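Local atomic coordinates of homoserine dehydrogenase (Thermoplasma acidophilum, PDB entry 3ING), a protein that probably catalyses the NADP-dependent interconversion of L-aspartate semialdehyde and L-homoserine on the route to threonine and methionine. Residues A[105-110]-A[129-134]; A[143-146]-A[150-153]; A[248-253]-A[276-281]; A[254-257]-A[262-265]. One frame throughout, in Å; residues are numbered along the deposited sequence.

Along the chain from the N terminus, contact 1 comes first: it closes the connection that runs through strand 112-115 into helix 119-135 by packing the end of helix 97-108 on that helix, inside the nucleotide-binding part. Contact 2 follows in series, a short loop folded round a sodium ion between strand 139-140 and helix 152-157. Contact 3 then closes a longer excursion, bringing 276-281 back to strand 249-258. Contact 4 is nested within that excursion, as the hairpin of strands 249-258 and 261-270. The centres of contacts 2, 3 and 4 lie about 17 Å from one another, whereas those of contacts 1 and 3 are about 38 Å apart, on opposite sides of the chain's centre.

Contact 1 of 4, residues A[105-110]-A[129-134]; sequences MAFESG and MDSANQ
Phe107 and Ala132 mark the closest approach of the two backbones, their CA atoms 6.3 Å apart, where the last turn of helix 97-108 runs beside helix 119-135. The first of these helices ends here: Ser109 is the first residue to leave helical angles, and Gly110, at positive phi (88°), is the C-prime residue of a Schellman motif, its N bonded to Phe107 O at 3.2 Å. The partner segment stays helical throughout. Phe107 carries most of the contact. With CG anti to its own carbonyl carbon (chi1 -63°), the side chain leaves the helix toward 129-134 and lays one ring face against the opposite backbone. Ala132 CA sits over that face, 4.0 Å from the ring centroid and 21° off the normal, displaced toward the rim, which is the geometry of a CH-pi contact. Ala132 CB adds an apolar touch, 3.8 Å from Phe107 CE2. Ser131 approaches differently: its OG lies at the ring edge, in the plane, 3.4 Å from Phe107 CD2. A polar link runs alongside this apolar one. One water gives a hydrogen to Glu108 OE2 at 2.9 Å and is also hydrogen-bonded to Ser131 OG at 2.9 Å, joining the helices through solvent, while the same OE2 makes a salt bridge with Arg104. Phe107 also touches Val113 of strand 112-115 and Asn135 of helix 119-135. The ring thus fills the angle between its own helix, helix 119-135 and strand 112-115, which connects the two, in the succession of beta-alpha-beta crossovers that builds the Rossmann-type domain.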
# COMPACT_ATOMS: atom_id res chain seq x y z
N MSE A 105 0.30 13.90 27.16
CA MSE A 105 1.58 14.04 27.84
C MSE A 105 2.74 13.95 26.84
O MSE A 105 3.69 14.78 26.87
CB MSE A 105 1.77 12.95 28.88
CG MSE A 105 3.14 13.00 29.57
SE MSE A 105 3.30 11.57 30.89
CE MSE A 105 1.77 12.04 31.92
N ALA A 106 2.69 12.95 25.97
CA ALA A 106 3.70 12.78 24.93
C ALA A 106 3.83 14.02 24.05
O ALA A 106 4.93 14.54 23.87
CB ALA A 106 3.41 11.55 24.07
N PHE A 107 2.70 14.49 23.51
CA PHE A 107 2.69 15.63 22.61
C PHE A 107 3.26 16.86 23.26
O PHE A 107 3.99 17.62 22.62
CB PHE A 107 1.28 16.00 22.14
CG PHE A 107 0.59 14.95 21.34
CD1 PHE A 107 1.26 14.16 20.41
CD2 PHE A 107 -0.78 14.83 21.43
CE1 PHE A 107 0.60 13.22 19.67
CE2 PHE A 107 -1.46 13.92 20.69
CZ PHE A 107 -0.78 13.10 19.80
N GLU A 108 2.87 17.09 24.52
CA GLU A 108 3.33 18.25 25.24
C GLU A 108 4.79 18.13 25.57
O GLU A 108 5.43 19.13 25.82
CB GLU A 108 2.53 18.45 26.54
CG GLU A 108 1.06 18.79 26.27
CD GLU A 108 0.21 18.98 27.52
OE1 GLU A 108 0.63 18.59 28.62
OE2 GLU A 108 -0.92 19.48 27.35
N SER A 109 5.31 16.91 25.60
CA SER A 109 6.71 16.68 25.88
C SER A 109 7.56 16.72 24.61
O SER A 109 8.71 16.32 24.66
CB SER A 109 6.91 15.31 26.50
OG SER A 109 6.33 15.23 27.79
N GLY A 110 6.99 17.11 23.48
CA GLY A 110 7.77 17.20 22.24
C GLY A 110 7.86 15.92 21.43
O GLY A 110 8.73 15.79 20.55
N MSE A 129 -6.88 14.61 18.72
CA MSE A 129 -6.40 15.40 17.53
C MSE A 129 -6.19 16.85 17.86
O MSE A 129 -5.30 17.50 17.30
CB MSE A 129 -7.34 15.23 16.36
CG MSE A 129 -7.46 13.78 15.96
SE MSE A 129 -5.70 12.94 15.51
CE MSE A 129 -6.31 11.19 15.14
N ASP A 130 -7.01 17.36 18.77
CA ASP A 130 -6.85 18.72 19.25
C ASP A 130 -5.50 18.91 19.93
O ASP A 130 -4.81 19.90 19.71
CB ASP A 130 -7.95 19.03 20.23
CG ASP A 130 -7.92 20.46 20.70
OD1 ASP A 130 -7.51 21.34 19.91
OD2 ASP A 130 -8.32 20.68 21.86
N SER A 131 -5.13 17.98 20.79
CA SER A 131 -3.85 18.09 21.49
C SER A 131 -2.71 17.94 20.47
O SER A 131 -1.68 18.63 20.56
CB SER A 131 -3.79 17.03 22.60
OG SER A 131 -2.57 17.08 23.32
N ALA A 132 -2.86 17.04 19.50
CA ALA A 132 -1.85 16.88 18.45
C ALA A 132 -1.67 18.23 17.69
O ALA A 132 -0.56 18.73 17.50
CB ALA A 132 -2.25 15.76 17.48
N ASN A 133 -2.80 18.79 17.26
CA ASN A 133 -2.80 20.06 16.56
C ASN A 133 -2.14 21.17 17.39
O ASN A 133 -1.20 21.80 16.93
CB ASN A 133 -4.22 20.49 16.22
CG ASN A 133 -4.26 21.83 15.49
OD1 ASN A 133 -3.80 21.95 14.35
ND2 ASN A 133 -4.79 22.85 16.15
N GLN A 134 -2.58 21.34 18.62
CA GLN A 134 -2.11 22.42 19.47
C GLN A 134 -0.62 22.33 19.73
O GLN A 134 0.04 23.33 20.01
CB GLN A 134 -2.86 22.39 20.82
CG GLN A 134 -4.28 22.96 20.76
CD GLN A 134 -5.06 22.74 22.07
OE1 GLN A 134 -4.46 22.41 23.11
NE2 GLN A 134 -6.39 22.90 22.02
O HOH W 1 -2.30 19.54 24.81

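Contact 2 of 4, residues A[143-146]-A[150-153]; sequences ATVA and PLFS. With NA (sodium ion), chain B.
Leu151 reaches from the start of helix 152-157 to Val145 in the preceding loop, and its side chain can be followed atom by atom. CB lies 3.9 Å from the sodium ion, too far for a ligand but near enough to form part of the wall around it. CG stands anti to the backbone N (chi1 -162°), which carries branch CD1 to the Val145 side chain. There CD1 meets Val145 CG1 at 3.5 Å and touches Ala146 CB more loosely, at 4.3 Å. Branch CD2 turns back instead and covers one face of the ring of Phe152, 3.8 Å above the plane and over its centre. The two methyls of Val145 divide their work: CG1 takes Leu151, while CG2 meets the edge of the Phe152 ring, 3.7 Å from CE2, the two side chains crossing at about a right angle. Beneath this apolar layer the loop backbone turns its carbonyls to the metal, with Val145 O at 2.5 Å and Ala146 O at 2.9 Å from sodium. Glu142 O and Val149 O are further ligands. Glu142 also ties the site to the helix start, its carboxylate accepting hydrogen bonds from the backbone N atoms of Leu151, Phe152 and Ser153. Lys217, predicted to be the proton donor, bonds to Thr144 O, and the bound NADPH touches Ala143. The arrangement is a buried loop wound round a monovalent metal by main-chain carbonyls, adjoining the cofactor pocket and the probable active site of this dehydrogenase.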
# COMPACT_ATOMS: atom_id res chain seq x y z
N ALA A 143 -1.37 -0.13 13.09
CA ALA A 143 -1.71 -1.37 13.77
C ALA A 143 -3.10 -1.41 14.40
O ALA A 143 -3.55 -2.48 14.78
CB ALA A 143 -0.64 -1.66 14.86
N THR A 144 -3.78 -0.27 14.52
CA THR A 144 -5.09 -0.22 15.15
C THR A 144 -6.22 -0.82 14.29
O THR A 144 -7.22 -1.16 14.85
CB THR A 144 -5.51 1.21 15.52
OG1 THR A 144 -5.70 1.98 14.31
CG2 THR A 144 -4.46 1.85 16.46
N VAL A 145 -6.04 -0.97 12.97
CA VAL A 145 -7.07 -1.64 12.15
C VAL A 145 -6.39 -2.69 11.26
O VAL A 145 -5.51 -2.35 10.46
CB VAL A 145 -7.85 -0.68 11.25
CG1 VAL A 145 -8.98 -1.46 10.41
CG2 VAL A 145 -8.45 0.46 12.06
N ALA A 146 -6.77 -3.95 11.42
CA ALA A 146 -6.17 -5.04 10.64
C ALA A 146 -4.68 -5.08 10.88
O ALA A 146 -3.87 -4.82 10.00
CB ALA A 146 -6.47 -4.92 9.10
N PRO A 150 -1.28 -3.70 5.52
CA PRO A 150 -1.16 -2.27 5.22
C PRO A 150 -2.48 -1.64 4.83
O PRO A 150 -3.16 -2.10 3.90
CB PRO A 150 -0.17 -2.23 4.04
CG PRO A 150 0.57 -3.52 4.13
CD PRO A 150 -0.41 -4.52 4.66
N LEU A 151 -2.85 -0.57 5.53
CA LEU A 151 -4.13 0.05 5.37
C LEU A 151 -3.93 1.56 5.39
O LEU A 151 -4.10 2.22 4.36
CB LEU A 151 -5.07 -0.45 6.50
CG LEU A 151 -6.58 -0.27 6.29
CD1 LEU A 151 -7.42 -1.14 7.27
CD2 LEU A 151 -6.98 1.16 6.38
N PHE A 152 -3.55 2.13 6.53
CA PHE A 152 -3.46 3.61 6.57
C PHE A 152 -2.29 4.10 5.74
O PHE A 152 -2.38 5.18 5.13
CB PHE A 152 -3.48 4.13 8.01
CG PHE A 152 -4.79 3.87 8.69
CD1 PHE A 152 -5.96 4.47 8.23
CD2 PHE A 152 -4.88 2.95 9.68
CE1 PHE A 152 -7.15 4.17 8.80
CE2 PHE A 152 -6.08 2.68 10.28
CZ PHE A 152 -7.22 3.30 9.83
N SER A 153 -1.23 3.33 5.66
CA SER A 153 -0.08 3.71 4.84
C SER A 153 -0.48 3.70 3.34
O SER A 153 0.03 4.49 2.52
CB SER A 153 1.08 2.77 5.11
OG SER A 153 0.81 1.38 4.91
NA NA B . -3.19 -2.11 9.45

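Contact 3 of 4, residues A[248-253]-A[276-281]; sequences NDRLVT and FLMSIG
Arg250 and the selenomethionine Met278 form the close half of the contact. The selenium lies over one face of the guanidinium, 3.5 Å from Arg250 NH2, with the two side chains crossing at about a right angle. Bends at chi2 and chi3 (-66° and -67°) curl Met278 back to reach it. The rotation of the guanidinium is fixed from both ends. NH1 bonds to Asp249 O at 2.9 Å, the donor standing above the carbonyl plane, and also to Ala247 O. At the other edge, NE gives its hydrogen to a water at 2.9 Å. That water in turn donates to Leu277 O and to Ile280 O, both at 2.7 Å, so it relays the arginine to the turn of 276-281. A leucine in place of Arg250 would probably leave the water without the N-H that holds it between Leu277 O and Ile280 O, and the selenium without a flat group to lie on. Val252 and Leu277 complete the packed, buried part, CG1 meeting CD1 at 4.0 Å. The looser side is the partly exposed one, where Asn248 CB only grazes Met278 CE at 4.1 Å, its ND2 turned to Leu271 O. The segment on the way from strand 261-270 to strand 286-291 thus packs on strand 249-258 of the antiparallel sheet, while Phe276 and Ser279 pack on their counterparts in the second subunit.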
# COMPACT_ATOMS: atom_id res chain seq x y z
N ASN A 248 -19.87 -19.47 5.07
CA ASN A 248 -19.59 -18.19 4.43
C ASN A 248 -19.92 -16.93 5.27
O ASN A 248 -19.85 -15.82 4.78
CB ASN A 248 -20.27 -18.13 3.05
CG ASN A 248 -21.78 -18.17 3.12
OD1 ASN A 248 -22.35 -18.77 4.04
ND2 ASN A 248 -22.44 -17.56 2.12
N ASP A 249 -20.15 -17.11 6.57
CA ASP A 249 -20.40 -15.99 7.47
C ASP A 249 -19.07 -15.39 7.94
O ASP A 249 -18.15 -16.12 8.37
CB ASP A 249 -21.18 -16.41 8.72
CG ASP A 249 -22.63 -16.79 8.44
OD1 ASP A 249 -23.19 -16.37 7.41
OD2 ASP A 249 -23.20 -17.51 9.27
N ARG A 250 -19.02 -14.07 7.88
CA ARG A 250 -17.91 -13.26 8.33
C ARG A 250 -18.44 -12.00 9.01
O ARG A 250 -19.54 -11.49 8.66
CB ARG A 250 -17.03 -12.85 7.17
CG ARG A 250 -16.49 -13.97 6.30
CD ARG A 250 -15.38 -14.75 6.98
NE ARG A 250 -14.81 -15.68 6.00
CZ ARG A 250 -15.32 -16.86 5.72
NH1 ARG A 250 -16.41 -17.31 6.33
NH2 ARG A 250 -14.71 -17.63 4.85
N LEU A 251 -17.67 -11.50 9.97
CA LEU A 251 -17.96 -10.22 10.62
C LEU A 251 -17.24 -9.16 9.78
O LEU A 251 -16.02 -8.98 9.83
CB LEU A 251 -17.51 -10.23 12.09
CG LEU A 251 -17.91 -9.05 12.99
CD1 LEU A 251 -17.09 -7.79 12.73
CD2 LEU A 251 -19.43 -8.75 12.90
N VAL A 252 -18.03 -8.45 8.99
CA VAL A 252 -17.51 -7.47 8.05
C VAL A 252 -17.75 -6.06 8.57
O VAL A 252 -18.84 -5.72 9.03
CB VAL A 252 -18.21 -7.61 6.66
CG1 VAL A 252 -17.74 -6.54 5.68
CG2 VAL A 252 -17.97 -9.06 6.07
N THR A 253 -16.71 -5.25 8.50
CA THR A 253 -16.73 -3.86 8.90
C THR A 253 -16.79 -3.01 7.63
O THR A 253 -15.89 -3.10 6.75
CB THR A 253 -15.51 -3.48 9.73
OG1 THR A 253 -15.45 -4.27 10.92
CG2 THR A 253 -15.56 -1.99 10.13
N PHE A 276 -14.30 -10.62 -2.86
CA PHE A 276 -12.86 -10.66 -2.55
C PHE A 276 -12.60 -11.13 -1.13
O PHE A 276 -11.63 -11.83 -0.85
CB PHE A 276 -12.19 -9.29 -2.72
CG PHE A 276 -10.78 -9.24 -2.18
CD1 PHE A 276 -9.75 -9.86 -2.86
CD2 PHE A 276 -10.49 -8.62 -0.97
CE1 PHE A 276 -8.46 -9.88 -2.36
CE2 PHE A 276 -9.22 -8.62 -0.46
CZ PHE A 276 -8.18 -9.24 -1.17
N LEU A 277 -13.49 -10.78 -0.24
CA LEU A 277 -13.27 -11.08 1.17
C LEU A 277 -13.28 -12.57 1.45
O LEU A 277 -12.76 -13.03 2.48
CB LEU A 277 -14.29 -10.33 2.05
CG LEU A 277 -14.21 -8.80 2.05
CD1 LEU A 277 -15.27 -8.18 3.04
CD2 LEU A 277 -12.76 -8.36 2.33
N MSE A 278 -13.91 -13.33 0.56
CA MSE A 278 -13.89 -14.77 0.69
C MSE A 278 -12.54 -15.36 0.28
O MSE A 278 -12.31 -16.53 0.52
CB MSE A 278 -15.02 -15.40 -0.14
CG MSE A 278 -16.39 -15.22 0.52
SE MSE A 278 -16.59 -16.19 2.21
CE MSE A 278 -16.53 -17.87 1.41
N SER A 279 -11.63 -14.55 -0.30
CA SER A 279 -10.31 -15.06 -0.63
C SER A 279 -9.41 -15.07 0.61
O SER A 279 -8.34 -15.65 0.59
CB SER A 279 -9.60 -14.23 -1.72
OG SER A 279 -9.12 -12.98 -1.20
N ILE A 280 -9.84 -14.39 1.67
CA ILE A 280 -9.02 -14.27 2.86
C ILE A 280 -9.03 -15.55 3.67
O ILE A 280 -10.09 -16.07 4.07
CB ILE A 280 -9.44 -13.07 3.70
CG1 ILE A 280 -9.37 -11.79 2.85
CG2 ILE A 280 -8.57 -12.94 4.98
CD1 ILE A 280 -10.12 -10.59 3.53
N GLY A 281 -7.83 -16.04 3.94
CA GLY A 281 -7.64 -17.32 4.63
C GLY A 281 -7.96 -17.22 6.10
O GLY A 281 -8.10 -16.14 6.68
O HOH W 2 -12.64 -15.13 4.22

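Contact 4 of 4, residues A[254-257]-A[262-265]; sequences EVYV and PVAV
Tyr256 and Val263 face each other as a hydrogen-bonded pair of the antiparallel hairpin, and their side chains dominate one face of it. Tyr256 holds CG between its backbone N and carbonyl carbon (chi1 60°), which swings the ring across the neighbouring strand with Val263 CG2 beneath its centre. The contact is CH-pi in kind, over the face, although the modelled spacing is implausibly short and its exact value is doubtful. With Tyr256 cut back to alanine, the Val263 methyl is likely to lose its aromatic cover. Glu254 and Val265 share that face, but the carboxylate points elsewhere, to a salt bridge with Arg267. On the reverse face the residues are apolar: Val255 CG2 meets Ala264 CB at 4.1 Å, and Val257 lies beside Pro262. Here Val255 and Pro262 also touch Val222 of helix 212-226. The backbones that present these groups run antiparallel at 162°. In the pair farther from the turn, Glu254 N gives to Val265 O at 2.8 Å and Val265 N returns a bond to Glu254 O at 2.9 Å. In the pair nearer the turn, Tyr256 N reaches Val263 O at 3.1 Å, while Val263 N meets Tyr256 O at 2.7 Å, almost in line with the carbonyl. Backbone bonds of Val255 with Phe167 and of Ala264 with Glu236 extend from the hairpin's other edges. Chemically, then, the hairpin is joined by reciprocal backbone N-H to O hydrogen bonds and has two unlike faces, one hydrophobic and turned to a helix, the other mixing aromatic, aliphatic and charged groups.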
# COMPACT_ATOMS: atom_id res chain seq x y z
N GLU A 254 -17.84 -2.20 7.54
CA GLU A 254 -18.06 -1.28 6.40
C GLU A 254 -18.14 0.21 6.81
O GLU A 254 -18.76 0.59 7.84
CB GLU A 254 -19.34 -1.62 5.68
CG GLU A 254 -19.53 -3.09 5.33
CD GLU A 254 -20.92 -3.37 4.77
OE1 GLU A 254 -21.91 -3.32 5.56
OE2 GLU A 254 -21.00 -3.61 3.55
N VAL A 255 -17.57 1.06 5.97
CA VAL A 255 -17.58 2.50 6.15
C VAL A 255 -17.90 3.08 4.80
O VAL A 255 -17.25 2.77 3.78
CB VAL A 255 -16.25 3.01 6.71
CG1 VAL A 255 -16.20 4.51 6.69
CG2 VAL A 255 -16.05 2.48 8.17
N TYR A 256 -18.90 3.93 4.77
CA TYR A 256 -19.43 4.49 3.53
C TYR A 256 -20.35 5.65 3.88
O TYR A 256 -20.60 5.88 5.03
CB TYR A 256 -20.19 3.44 2.74
CG TYR A 256 -21.37 2.85 3.45
CD1 TYR A 256 -21.22 1.79 4.33
CD2 TYR A 256 -22.65 3.33 3.24
CE1 TYR A 256 -22.30 1.25 4.98
CE2 TYR A 256 -23.73 2.80 3.88
CZ TYR A 256 -23.55 1.75 4.74
OH TYR A 256 -24.63 1.22 5.39
N VAL A 257 -20.87 6.36 2.87
CA VAL A 257 -21.77 7.48 3.09
C VAL A 257 -23.20 7.10 2.70
O VAL A 257 -23.42 6.58 1.61
CB VAL A 257 -21.34 8.70 2.28
CG1 VAL A 257 -22.37 9.85 2.43
CG2 VAL A 257 -19.96 9.14 2.69
N PRO A 262 -21.64 9.96 6.74
CA PRO A 262 -20.81 8.75 6.84
C PRO A 262 -21.35 7.78 7.86
O PRO A 262 -21.84 8.20 8.92
CB PRO A 262 -19.45 9.28 7.31
CG PRO A 262 -19.43 10.68 6.84
CD PRO A 262 -20.85 11.15 7.09
N VAL A 263 -21.28 6.49 7.54
CA VAL A 263 -21.75 5.45 8.44
C VAL A 263 -20.66 4.40 8.65
O VAL A 263 -19.85 4.13 7.74
CB VAL A 263 -23.05 4.75 7.90
CG1 VAL A 263 -24.19 5.77 7.78
CG2 VAL A 263 -22.79 4.13 6.59
N ALA A 264 -20.66 3.83 9.84
CA ALA A 264 -19.70 2.78 10.21
C ALA A 264 -20.50 1.64 10.79
O ALA A 264 -21.18 1.79 11.81
CB ALA A 264 -18.71 3.30 11.22
N VAL A 265 -20.42 0.48 10.16
CA VAL A 265 -21.20 -0.68 10.57
C VAL A 265 -20.44 -2.00 10.50
O VAL A 265 -19.95 -2.36 9.43
CB VAL A 265 -22.43 -0.87 9.65
CG1 VAL A 265 -23.15 -2.16 10.00
CG2 VAL A 265 -23.36 0.32 9.71